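Local coordinates for protein probable enoyl-CoA hydratase/isomerase (Pseudomonas aeruginosa PAO1, PDB 5YLO) that probably isomerises enoyl-CoA intermediates of unsaturated fatty acid degradation, as a Delta3,Delta2-enoyl-CoA isomerase of the crotonase family, at residues G94-L99 and L120-R125; D100-A105 and F208-T213; E169-E174 and A179-E184; A114-A119 and A131-G136. All blocks are in the same frame, centred on the assembly; numbering follows the deposited sequence.

Contact 1. Residues G94-L99 and L120-R125; sequences GRLHAL and LCCDFR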
loop_
_atom_site.group_PDB
_atom_site.type_symbol
_atom_site.label_atom_id
_atom_site.label_comp_id
_atom_site.label_asym_id
_atom_site.label_seq_id
_atom_site.Cartn_x
_atom_site.Cartn_y
_atom_site.Cartn_z
ATOM N N GLY A 94 20.133 -4.736 5.062
ATOM C CA GLY A 94 19.369 -5.943 5.328
ATOM C C GLY A 94 19.191 -6.235 6.807
ATOM O O GLY A 94 18.109 -6.640 7.238
ATOM N N ARG A 95 20.285 -6.113 7.565
ATOM C CA ARG A 95 20.285 -6.347 9.014
ATOM C C ARG A 95 19.448 -5.348 9.822
ATOM O O ARG A 95 18.706 -5.737 10.725
ATOM C CB ARG A 95 21.720 -6.372 9.547
ATOM C CG ARG A 95 21.818 -6.538 11.055
ATOM C CD ARG A 95 23.267 -6.580 11.513
ATOM N NE ARG A 95 23.988 -7.713 10.941
ATOM C CZ ARG A 95 24.063 -8.914 11.507
ATOM N NH1 ARG A 95 24.742 -9.887 10.914
ATOM N NH2 ARG A 95 23.460 -9.142 12.665
ATOM N N LEU A 96 19.571 -4.065 9.493
ATOM C CA LEU A 96 18.799 -3.017 10.153
ATOM C C LEU A 96 17.312 -3.192 9.882
ATOM O O LEU A 96 16.482 -3.045 10.785
ATOM C CB LEU A 96 19.265 -1.636 9.693
ATOM C CG LEU A 96 18.529 -0.460 10.339
ATOM C CD1 LEU A 96 18.728 -0.467 11.849
ATOM C CD2 LEU A 96 18.991 0.858 9.736
ATOM N N HIS A 97 16.962 -3.513 8.636
ATOM C CA HIS A 97 15.561 -3.661 8.263
ATOM C C HIS A 97 14.908 -4.826 8.997
ATOM O O HIS A 97 13.729 -4.756 9.359
ATOM C CB HIS A 97 15.457 -3.839 6.749
ATOM C CG HIS A 97 14.138 -4.370 6.283
ATOM N ND1 HIS A 97 13.999 -5.613 5.703
ATOM C CD2 HIS A 97 12.899 -3.823 6.303
ATOM C CE1 HIS A 97 12.731 -5.812 5.391
ATOM N NE2 HIS A 97 12.042 -4.742 5.745
ATOM N N ALA A 98 15.661 -5.900 9.233
ATOM C CA ALA A 98 15.150 -7.103 9.878
ATOM C C ALA A 98 15.558 -7.214 11.343
ATOM O O ALA A 98 15.443 -8.297 11.923
ATOM C CB ALA A 98 15.617 -8.343 9.115
ATOM N N LEU A 99 16.021 -6.121 11.949
ATOM C CA LEU A 99 16.512 -6.161 13.322
ATOM C C LEU A 99 15.400 -6.564 14.286
ATOM O O LEU A 99 14.249 -6.148 14.141
ATOM C CB LEU A 99 17.075 -4.796 13.711
ATOM C CG LEU A 99 18.003 -4.757 14.922
ATOM C CD1 LEU A 99 19.430 -5.075 14.499
ATOM C CD2 LEU A 99 17.923 -3.408 15.617
ATOM N N LEU A 120 14.766 4.470 6.093
ATOM C CA LEU A 120 13.644 3.641 5.665
ATOM C C LEU A 120 13.727 2.223 6.212
ATOM O O LEU A 120 12.692 1.560 6.342
ATOM C CB LEU A 120 13.570 3.616 4.139
ATOM C CG LEU A 120 13.486 4.998 3.491
ATOM C CD1 LEU A 120 13.495 4.900 1.972
ATOM C CD2 LEU A 120 12.253 5.744 3.985
ATOM N N CYS A 121 14.929 1.746 6.537
ATOM C CA CYS A 121 15.094 0.437 7.154
ATOM C C CYS A 121 14.673 0.420 8.616
ATOM O O CYS A 121 14.538 -0.664 9.194
ATOM C CB CYS A 121 16.547 -0.028 7.035
ATOM S SG CYS A 121 17.108 -0.298 5.331
ATOM N N CYS A 122 14.461 1.584 9.219
ATOM C CA CYS A 122 13.976 1.634 10.585
ATOM C C CYS A 122 12.458 1.483 10.611
ATOM O O CYS A 122 11.761 1.747 9.627
ATOM C CB CYS A 122 14.393 2.943 11.253
ATOM S SG CYS A 122 16.182 3.184 11.345
ATOM N N ASP A 123 11.947 1.039 11.761
ATOM C CA ASP A 123 10.509 0.836 11.902
ATOM C C ASP A 123 9.766 2.165 11.935
ATOM O O ASP A 123 8.678 2.290 11.359
ATOM C CB ASP A 123 10.211 0.025 13.164
ATOM C CG ASP A 123 10.772 -1.379 13.095
ATOM O OD1 ASP A 123 10.830 -1.932 11.977
ATOM O OD2 ASP A 123 11.158 -1.927 14.149
ATOM N N PHE A 124 10.335 3.167 12.595
ATOM C CA PHE A 124 9.684 4.453 12.765
ATOM C C PHE A 124 10.614 5.565 12.311
ATOM O O PHE A 124 11.839 5.412 12.310
ATOM C CB PHE A 124 9.274 4.670 14.225
ATOM C CG PHE A 124 8.378 3.593 14.765
ATOM C CD1 PHE A 124 7.009 3.648 14.560
ATOM C CD2 PHE A 124 8.901 2.525 15.474
ATOM C CE1 PHE A 124 6.181 2.659 15.055
ATOM C CE2 PHE A 124 8.076 1.533 15.972
ATOM C CZ PHE A 124 6.713 1.601 15.762
ATOM N N ARG A 125 10.019 6.690 11.918
ATOM C CA ARG A 125 10.774 7.860 11.488
ATOM C C ARG A 125 10.151 9.106 12.095
ATOM O O ARG A 125 8.987 9.418 11.823
ATOM C CB ARG A 125 10.817 7.967 9.960
ATOM C CG ARG A 125 11.964 7.199 9.327
ATOM C CD ARG A 125 11.711 6.925 7.853
ATOM N NE ARG A 125 10.444 6.231 7.641
ATOM C CZ ARG A 125 10.260 4.931 7.846
ATOM N NH1 ARG A 125 11.262 4.176 8.274
ATOM N NH2 ARG A 125 9.070 4.386 7.628
HETATM O O HOH W 1 11.865 -2.413 9.695
#

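Contact 2. Residues D100-A105 and F208-T213; sequences DKPTVA and FAFAQT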
loop_
_atom_site.group_PDB
_atom_site.type_symbol
_atom_site.label_atom_id
_atom_site.label_comp_id
_atom_site.label_asym_id
_atom_site.label_seq_id
_atom_site.Cartn_x
_atom_site.Cartn_y
_atom_site.Cartn_z
ATOM N N ASP A 100 15.754 -7.371 15.288
ATOM C CA ASP A 100 14.762 -7.947 16.191
ATOM C C ASP A 100 14.308 -6.996 17.293
ATOM O O ASP A 100 13.432 -7.369 18.081
ATOM C CB ASP A 100 15.303 -9.231 16.823
ATOM C CG ASP A 100 15.238 -10.416 15.882
ATOM O OD1 ASP A 100 14.437 -10.376 14.923
ATOM O OD2 ASP A 100 15.982 -11.394 16.110
ATOM N N LYS A 101 14.872 -5.799 17.371
ATOM C CA LYS A 101 14.452 -4.778 18.314
ATOM C C LYS A 101 13.717 -3.660 17.582
ATOM O O LYS A 101 13.933 -3.439 16.385
ATOM C CB LYS A 101 15.662 -4.191 19.053
ATOM C CG LYS A 101 16.649 -5.220 19.583
ATOM C CD LYS A 101 16.206 -5.830 20.901
ATOM C CE LYS A 101 17.335 -6.665 21.495
ATOM N NZ LYS A 101 17.022 -7.237 22.835
ATOM N N PRO A 102 12.826 -2.942 18.263
ATOM C CA PRO A 102 12.197 -1.777 17.631
ATOM C C PRO A 102 13.239 -0.709 17.334
ATOM O O PRO A 102 14.049 -0.350 18.192
ATOM C CB PRO A 102 11.181 -1.307 18.679
ATOM C CG PRO A 102 10.965 -2.492 19.575
ATOM C CD PRO A 102 12.286 -3.201 19.607
ATOM N N THR A 103 13.225 -0.209 16.101
ATOM C CA THR A 103 14.199 0.770 15.646
ATOM C C THR A 103 13.497 2.067 15.263
ATOM O O THR A 103 12.432 2.048 14.639
ATOM C CB THR A 103 15.018 0.228 14.463
ATOM O OG1 THR A 103 15.608 1.316 13.742
ATOM C CG2 THR A 103 14.145 -0.586 13.526
ATOM N N VAL A 104 14.092 3.191 15.660
ATOM C CA VAL A 104 13.570 4.520 15.363
ATOM C C VAL A 104 14.670 5.327 14.691
ATOM O O VAL A 104 15.822 5.312 15.136
ATOM C CB VAL A 104 13.074 5.245 16.632
ATOM C CG1 VAL A 104 12.407 6.563 16.265
ATOM C CG2 VAL A 104 12.124 4.360 17.423
ATOM N N ALA A 105 14.313 6.035 13.624
ATOM C CA ALA A 105 15.240 6.897 12.902
ATOM C C ALA A 105 14.919 8.346 13.235
ATOM O O ALA A 105 13.815 8.822 12.950
ATOM C CB ALA A 105 15.158 6.659 11.395
ATOM N N PHE A 208 10.147 -9.170 23.417
ATOM C CA PHE A 208 10.056 -10.486 22.792
ATOM C C PHE A 208 8.864 -10.570 21.847
ATOM O O PHE A 208 8.968 -11.135 20.751
ATOM C CB PHE A 208 9.968 -11.571 23.869
ATOM C CG PHE A 208 8.801 -11.403 24.817
ATOM C CD1 PHE A 208 8.885 -10.545 25.906
ATOM C CD2 PHE A 208 7.623 -12.113 24.625
ATOM C CE1 PHE A 208 7.816 -10.391 26.778
ATOM C CE2 PHE A 208 6.549 -11.963 25.495
ATOM C CZ PHE A 208 6.648 -11.101 26.572
ATOM N N ALA A 209 7.720 -10.018 22.257
ATOM C CA ALA A 209 6.536 -10.063 21.408
ATOM C C ALA A 209 6.713 -9.187 20.176
ATOM O O ALA A 209 6.252 -9.541 19.085
ATOM C CB ALA A 209 5.305 -9.635 22.205
ATOM N N PHE A 210 7.386 -8.044 20.330
ATOM C CA PHE A 210 7.646 -7.183 19.181
ATOM C C PHE A 210 8.509 -7.900 18.150
ATOM O O PHE A 210 8.294 -7.756 16.941
ATOM C CB PHE A 210 8.322 -5.884 19.627
ATOM C CG PHE A 210 7.521 -5.076 20.617
ATOM C CD1 PHE A 210 6.157 -5.273 20.773
ATOM C CD2 PHE A 210 8.140 -4.104 21.389
ATOM C CE1 PHE A 210 5.432 -4.523 21.685
ATOM C CE2 PHE A 210 7.421 -3.352 22.300
ATOM C CZ PHE A 210 6.065 -3.561 22.447
ATOM N N ALA A 211 9.485 -8.686 18.612
ATOM C CA ALA A 211 10.367 -9.401 17.696
ATOM C C ALA A 211 9.584 -10.402 16.855
ATOM O O ALA A 211 9.744 -10.461 15.630
ATOM C CB ALA A 211 11.478 -10.103 18.476
ATOM N N GLN A 212 8.728 -11.198 17.499
ATOM C CA GLN A 212 7.892 -12.133 16.754
ATOM C C GLN A 212 6.922 -11.394 15.841
ATOM O O GLN A 212 6.706 -11.801 14.694
ATOM C CB GLN A 212 7.132 -13.043 17.715
ATOM C CG GLN A 212 8.014 -13.992 18.502
ATOM C CD GLN A 212 7.218 -14.883 19.434
ATOM O OE1 GLN A 212 6.441 -14.402 20.259
ATOM N NE2 GLN A 212 7.401 -16.191 19.302
ATOM N N THR A 213 6.328 -10.305 16.335
ATOM C CA THR A 213 5.408 -9.523 15.516
ATOM C C THR A 213 6.120 -8.904 14.320
ATOM O O THR A 213 5.583 -8.893 13.205
ATOM C CB THR A 213 4.742 -8.438 16.364
ATOM O OG1 THR A 213 3.797 -9.042 17.258
ATOM C CG2 THR A 213 4.023 -7.420 15.484
#

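Contact 3. Residues E169-E174 and A179-E184; sequences EAWSAE and AGLVGE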
loop_
_atom_site.group_PDB
_atom_site.type_symbol
_atom_site.label_atom_id
_atom_site.label_comp_id
_atom_site.label_asym_id
_atom_site.label_seq_id
_atom_site.Cartn_x
_atom_site.Cartn_y
_atom_site.Cartn_z
ATOM N N GLU A 169 13.702 17.586 -7.215
ATOM C CA GLU A 169 13.393 18.421 -6.064
ATOM C C GLU A 169 13.427 17.603 -4.779
ATOM O O GLU A 169 13.097 16.414 -4.767
ATOM C CB GLU A 169 12.024 19.078 -6.235
ATOM C CG GLU A 169 10.858 18.102 -6.216
ATOM C CD GLU A 169 9.553 18.734 -6.653
ATOM O OE1 GLU A 169 9.579 19.884 -7.139
ATOM O OE2 GLU A 169 8.499 18.077 -6.513
ATOM N N ALA A 170 13.844 18.246 -3.694
ATOM C CA ALA A 170 13.794 17.617 -2.386
ATOM C C ALA A 170 12.416 17.813 -1.762
ATOM O O ALA A 170 11.682 18.750 -2.090
ATOM C CB ALA A 170 14.874 18.187 -1.467
ATOM N N TRP A 171 12.064 16.905 -0.857
ATOM C CA TRP A 171 10.816 16.989 -0.113
ATOM C C TRP A 171 11.071 17.552 1.277
ATOM O O TRP A 171 12.064 17.210 1.928
ATOM C CB TRP A 171 10.143 15.621 0.000
ATOM C CG TRP A 171 9.545 15.137 -1.279
ATOM C CD1 TRP A 171 9.733 15.661 -2.525
ATOM C CD2 TRP A 171 8.652 14.030 -1.441
ATOM N NE1 TRP A 171 9.015 14.946 -3.453
ATOM C CE2 TRP A 171 8.342 13.939 -2.812
ATOM C CE3 TRP A 171 8.085 13.106 -0.558
ATOM C CZ2 TRP A 171 7.491 12.961 -3.320
ATOM C CZ3 TRP A 171 7.241 12.135 -1.064
ATOM C CH2 TRP A 171 6.952 12.070 -2.433
ATOM N N SER A 172 10.171 18.420 1.727
ATOM C CA SER A 172 10.245 18.961 3.072
ATOM C C SER A 172 9.728 17.937 4.078
ATOM O O SER A 172 9.140 16.913 3.722
ATOM C CB SER A 172 9.444 20.256 3.176
ATOM O OG SER A 172 8.054 20.001 3.070
ATOM N N ALA A 173 9.958 18.226 5.360
ATOM C CA ALA A 173 9.453 17.349 6.409
ATOM C C ALA A 173 7.931 17.310 6.401
ATOM O O ALA A 173 7.326 16.266 6.669
ATOM C CB ALA A 173 9.975 17.801 7.772
ATOM N N GLU A 174 7.294 18.440 6.089
ATOM C CA GLU A 174 5.840 18.463 5.986
ATOM C C GLU A 174 5.359 17.589 4.837
ATOM O O GLU A 174 4.416 16.804 4.994
ATOM C CB GLU A 174 5.345 19.897 5.807
ATOM C CG GLU A 174 4.877 20.553 7.087
ATOM C CD GLU A 174 4.158 21.861 6.833
ATOM O OE1 GLU A 174 3.874 22.586 7.810
ATOM O OE2 GLU A 174 3.876 22.162 5.655
ATOM N N ALA A 179 2.969 12.523 2.790
ATOM C CA ALA A 179 3.050 11.419 1.845
ATOM C C ALA A 179 3.267 10.071 2.520
ATOM O O ALA A 179 3.197 9.040 1.840
ATOM C CB ALA A 179 4.177 11.669 0.838
ATOM N N GLY A 180 3.528 10.053 3.824
ATOM C CA GLY A 180 3.801 8.824 4.537
ATOM C C GLY A 180 5.261 8.447 4.625
ATOM O O GLY A 180 5.569 7.325 5.045
ATOM N N LEU A 181 6.170 9.344 4.239
ATOM C CA LEU A 181 7.593 9.028 4.296
ATOM C C LEU A 181 8.079 8.942 5.737
ATOM O O LEU A 181 8.830 8.025 6.094
ATOM C CB LEU A 181 8.386 10.074 3.512
ATOM C CG LEU A 181 9.846 9.767 3.182
ATOM C CD1 LEU A 181 9.960 8.455 2.426
ATOM C CD2 LEU A 181 10.432 10.908 2.368
ATOM N N VAL A 182 7.663 9.884 6.579
ATOM C CA VAL A 182 7.956 9.847 8.005
ATOM C C VAL A 182 6.633 9.806 8.752
ATOM O O VAL A 182 5.588 10.207 8.230
ATOM C CB VAL A 182 8.813 11.049 8.461
ATOM C CG1 VAL A 182 10.070 11.154 7.613
ATOM C CG2 VAL A 182 8.010 12.342 8.397
ATOM N N GLY A 183 6.680 9.309 9.983
ATOM C CA GLY A 183 5.471 9.136 10.764
ATOM C C GLY A 183 5.139 10.317 11.648
ATOM O O GLY A 183 3.990 10.483 12.067
ATOM N N GLU A 184 6.135 11.151 11.933
ATOM C CA GLU A 184 5.969 12.231 12.891
ATOM C C GLU A 184 6.977 13.329 12.587
ATOM O O GLU A 184 8.103 13.057 12.165
ATOM C CB GLU A 184 6.142 11.715 14.325
ATOM C CG GLU A 184 5.874 12.736 15.409
ATOM C CD GLU A 184 5.956 12.129 16.795
ATOM O OE1 GLU A 184 5.909 10.884 16.906
ATOM O OE2 GLU A 184 6.072 12.897 17.770
#

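Contact 4. Residues A114-A119 and A131-G136; sequences AGMDLA and ARFKAG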
loop_
_atom_site.group_PDB
_atom_site.type_symbol
_atom_site.label_atom_id
_atom_site.label_comp_id
_atom_site.label_asym_id
_atom_site.label_seq_id
_atom_site.Cartn_x
_atom_site.Cartn_y
_atom_site.Cartn_z
ATOM N N ALA A 114 21.453 6.918 -0.113
ATOM C CA ALA A 114 21.664 5.852 0.860
ATOM C C ALA A 114 21.399 6.330 2.281
ATOM O O ALA A 114 21.063 5.523 3.155
ATOM C CB ALA A 114 23.086 5.303 0.742
ATOM N N GLY A 115 21.552 7.632 2.531
ATOM C CA GLY A 115 21.220 8.162 3.840
ATOM C C GLY A 115 19.736 8.075 4.137
ATOM O O GLY A 115 19.336 7.763 5.262
ATOM N N MET A 116 18.901 8.351 3.134
ATOM C CA MET A 116 17.466 8.158 3.303
ATOM C C MET A 116 17.124 6.679 3.416
ATOM O O MET A 116 16.275 6.295 4.229
ATOM C CB MET A 116 16.706 8.792 2.142
ATOM C CG MET A 116 15.204 8.810 2.342
ATOM S SD MET A 116 14.323 9.350 0.871
ATOM C CE MET A 116 14.528 7.918 -0.182
ATOM N N ASP A 117 17.774 5.835 2.608
ATOM C CA ASP A 117 17.533 4.398 2.692
ATOM C C ASP A 117 17.829 3.862 4.086
ATOM O O ASP A 117 17.170 2.921 4.545
ATOM C CB ASP A 117 18.373 3.660 1.648
ATOM C CG ASP A 117 17.999 4.032 0.223
ATOM O OD1 ASP A 117 16.915 4.620 0.022
ATOM O OD2 ASP A 117 18.787 3.727 -0.698
ATOM N N LEU A 118 18.806 4.452 4.777
ATOM C CA LEU A 118 19.115 4.025 6.136
ATOM C C LEU A 118 17.942 4.287 7.076
ATOM O O LEU A 118 17.649 3.473 7.960
ATOM C CB LEU A 118 20.374 4.739 6.627
ATOM C CG LEU A 118 21.187 4.013 7.695
ATOM C CD1 LEU A 118 21.629 2.653 7.181
ATOM C CD2 LEU A 118 22.383 4.849 8.118
ATOM N N ALA A 119 17.253 5.416 6.894
ATOM C CA ALA A 119 16.095 5.717 7.729
ATOM C C ALA A 119 14.895 4.848 7.367
ATOM O O ALA A 119 14.088 4.512 8.240
ATOM C CB ALA A 119 15.736 7.199 7.612
ATOM N N ALA A 131 14.422 18.975 8.242
ATOM C CA ALA A 131 14.855 17.822 7.464
ATOM C C ALA A 131 14.359 17.912 6.025
ATOM O O ALA A 131 13.232 18.338 5.759
ATOM C CB ALA A 131 14.360 16.531 8.113
ATOM N N ARG A 132 15.225 17.514 5.093
ATOM C CA ARG A 132 14.919 17.495 3.670
ATOM C C ARG A 132 15.300 16.133 3.106
ATOM O O ARG A 132 16.229 15.484 3.591
ATOM C CB ARG A 132 15.665 18.612 2.927
ATOM C CG ARG A 132 15.473 19.993 3.541
ATOM C CD ARG A 132 14.597 20.866 2.664
ATOM N NE ARG A 132 15.261 21.181 1.404
ATOM C CZ ARG A 132 14.661 21.743 0.361
ATOM N NH1 ARG A 132 15.350 21.990 -0.744
ATOM N NH2 ARG A 132 13.372 22.050 0.419
ATOM N N PHE A 133 14.578 15.697 2.077
ATOM C CA PHE A 133 14.730 14.340 1.566
ATOM C C PHE A 133 14.974 14.361 0.065
ATOM O O PHE A 133 14.236 15.011 -0.680
ATOM C CB PHE A 133 13.495 13.498 1.897
ATOM C CG PHE A 133 13.280 13.304 3.370
ATOM C CD1 PHE A 133 12.570 14.237 4.111
ATOM C CD2 PHE A 133 13.799 12.195 4.018
ATOM C CE1 PHE A 133 12.376 14.062 5.472
ATOM C CE2 PHE A 133 13.609 12.013 5.376
ATOM C CZ PHE A 133 12.896 12.948 6.105
ATOM N N LYS A 134 16.003 13.635 -0.370
ATOM C CA LYS A 134 16.378 13.536 -1.774
ATOM C C LYS A 134 16.594 12.076 -2.139
ATOM O O LYS A 134 17.117 11.296 -1.336
ATOM C CB LYS A 134 17.655 14.338 -2.069
ATOM C CG LYS A 134 17.432 15.802 -2.424
ATOM C CD LYS A 134 18.763 16.507 -2.640
ATOM C CE LYS A 134 18.625 17.725 -3.539
ATOM N NZ LYS A 134 19.952 18.357 -3.783
ATOM N N ALA A 135 16.199 11.709 -3.356
ATOM C CA ALA A 135 16.345 10.337 -3.820
ATOM C C ALA A 135 16.433 10.319 -5.337
ATOM O O ALA A 135 15.836 11.157 -6.017
ATOM C CB ALA A 135 15.178 9.455 -3.369
ATOM N N GLY A 136 17.169 9.349 -5.856
ATOM C CA GLY A 136 17.223 9.160 -7.294
ATOM C C GLY A 136 17.914 10.322 -7.967
ATOM O O GLY A 136 19.070 10.638 -7.671
#

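Contact 1. Residues G94-L99 and L120-R125
Leu96 and His97, in the last turn of helix 85-97, pack against Cys121 and Cys122 in the turn before strand 124-128. Leu96 makes most of the apolar contact. Its CG stands anti to the backbone N (chi1 -179°), which carries Leu96 CD2 across to Cys121 CB at 3.7 Å and, on the next residue, to Cys122 SG at 4.0 Å. Beside it, His97 CB meets Cys121 CB at 4.0 Å.

Polar contact is made mainly by backbone atoms. No conventional hydrogen bond joins the segments directly; instead His97 CA lies 3.3 Å from Cys121 O in a nearly straight CA-H...O contact (165° at the hydrogen). Further along, water 1 bridges the segments, 3.0 Å from His97 O and 2.6 Å from Asp123 OD1.

Within 120-125 the turn is tied to the strand by Arg125, whose NH1 reaches Cys122 O at 2.8 Å. The oxygen lies close to the guanidinium plane, whereas the nitrogen sits above the carbonyl plane; the same NH1 also bonds Ala119 O.

Asp123 pairs with Lys214 of its own chain and Lys162 of the second subunit. In the crotonase fold the contact sets the end of helix 85-97 against the turn entering an inner strand of the central sheet; Leu96 also touches Leu41 of helix 31-46, Leu55 of strand 52-56 and Thr103 of strand 103-107.

Contact 2. Residues D100-A105 and F208-T213
Phe210 of helix 207-220 leans on Pro102, which leads into strand 103-107. Its CB, already turned toward the loop, stands 4.3 Å from Pro102 CG. With the ring carbon CG placed anti to the carbonyl carbon and beside the backbone N (chi1 -59°), the side chain continues past the pyrrolidine ring, and Phe210 CG remains 4.4 Å from Pro102 CG. One ortho carbon makes the closest approach, Phe210 CD2 to Pro102 CG at 3.7 Å. Beyond it the ring draws off: Phe210 CE2 lies 4.6 Å from Pro102 CG, and Phe210 CZ is 5.8 Å from that atom. Pro102 thus meets the CD2 corner of the ring obliquely, the two side chains crossing at about a right angle.

Helix 207-220 belongs to the C-terminal helical part of the crotonase fold, a region that in this superfamily commonly takes part in trimer assembly. Here the helix indeed meets another chain: Phe210 also packs on Phe166 and Tyr142 of the second subunit, and Thr213 OG1 bonds Asp145 and Tyr142 there.

One residue along the helix, Ala211 CB points at the same loop and lies 3.4 Å from Asp100 O. Asp100 CB is 4.3 Å from Ala211 CB, a methyl-to-methylene approach. The Asp100 carboxylate forms a long, weak ion pair with Arg215 one turn further along, and lies near the like-charged Glu45 of helix 31-46.

Contact 3. Residues E169-E174 and A179-E184
The indole of Trp171 reaches the end of helix 173-179 and meets Ala179 and Leu181 through its six-membered ring. Its CG lies anti to the carbonyl carbon (chi1 -72°), which directs the side chain toward the residues that close the helix, and chi2 of 12° turns the six-membered ring to that side. There Trp171 CZ3 touches Ala179 CB at 3.6 Å, and the adjacent ring atom Trp171 CE3 stands 4.3 Å from Leu181 CD2. Both approaches are oblique to the ring. A looser touch, Ala173 O to Val182 CG2 at 4.3 Å, joins the first turn of the helix to the loop after it.

The two ends of this short helix are finished differently. Ser172 is the N-cap, its OG bonding Arg175 N; at the other end Gly180, with positive phi, closes a Schellman motif, and Leu181, the next residue, points toward the tryptophan. Arg175 in between makes a cation-pi contact with the indole.

Around this strand-helix-loop segment, Trp171 pairs by backbone with Phe133 of strand 132-134 and packs on Leu156 of helix 146-156, Leu181 lies against Leu152 and Leu156 of that same helix, and Val182 reaches strand 124-128.

Contact 4. Residues A114-A119 and A131-G136
In the crotonase fold a small sheet accompanies the main one, and this contact lays helix 114-120 against its middle strand, 132-134. In relatives, the start of the corresponding helix contributes a backbone N-H to the oxyanion hole that holds the thioester carbonyl; the sequence here is consistent with such a role for this helix start. Asp117, one residue beyond Met116, bonds a glycerol weakly through OD2.

Met116 is the helix residue that carries the packing. Its chain is extended as far as the sulfur, with CG anti to the backbone N (chi1 -172°); the bend at the last torsion (chi3 73°) then turns the methyl CE toward Ala135, just past the strand. Met116 CG comes to the edge of the Phe133 ring, near its plane, with Phe133 CD2 4.0 Å away; the two side chains cross at about a right angle. The sulfur, Met116 SD, passes the backbone beside Lys134 O at 4.1 Å.

Around it, Phe133 also packs on Val107 of strand 103-107 and Val182 of the loop after helix 173-179, and Met116 on Leu152 of helix 146-156. Within the helix, Leu118 N bonds Ala114 O at 3.0 Å. Beyond the bend, the methyl CE of Met116 rests 3.6 Å from Ala135 CB.

Overall arrangement
Contacts 1, 3 and 4 are buried, contact 1 nearest the chain centre, while contact 2 is only partly buried and lies farthest out. Contacts 1 and 2 share the central sheet, where Phe124 pairs with Thr103 and Ala105; contacts 3 and 4 share the small sheet, in which strands 171-172 and 132-134 are neighbours. Arg125 links the central region to contact 3, its NE bonding Leu181 O. No contact has a direct hydrogen bond across its segments, yet their chemistry differs: contact 1 mixes polar backbone and apolar contact, contact 2 is proline-aromatic packing at the subunit boundary, and contacts 3 and 4 rest on aromatic and aliphatic side chains.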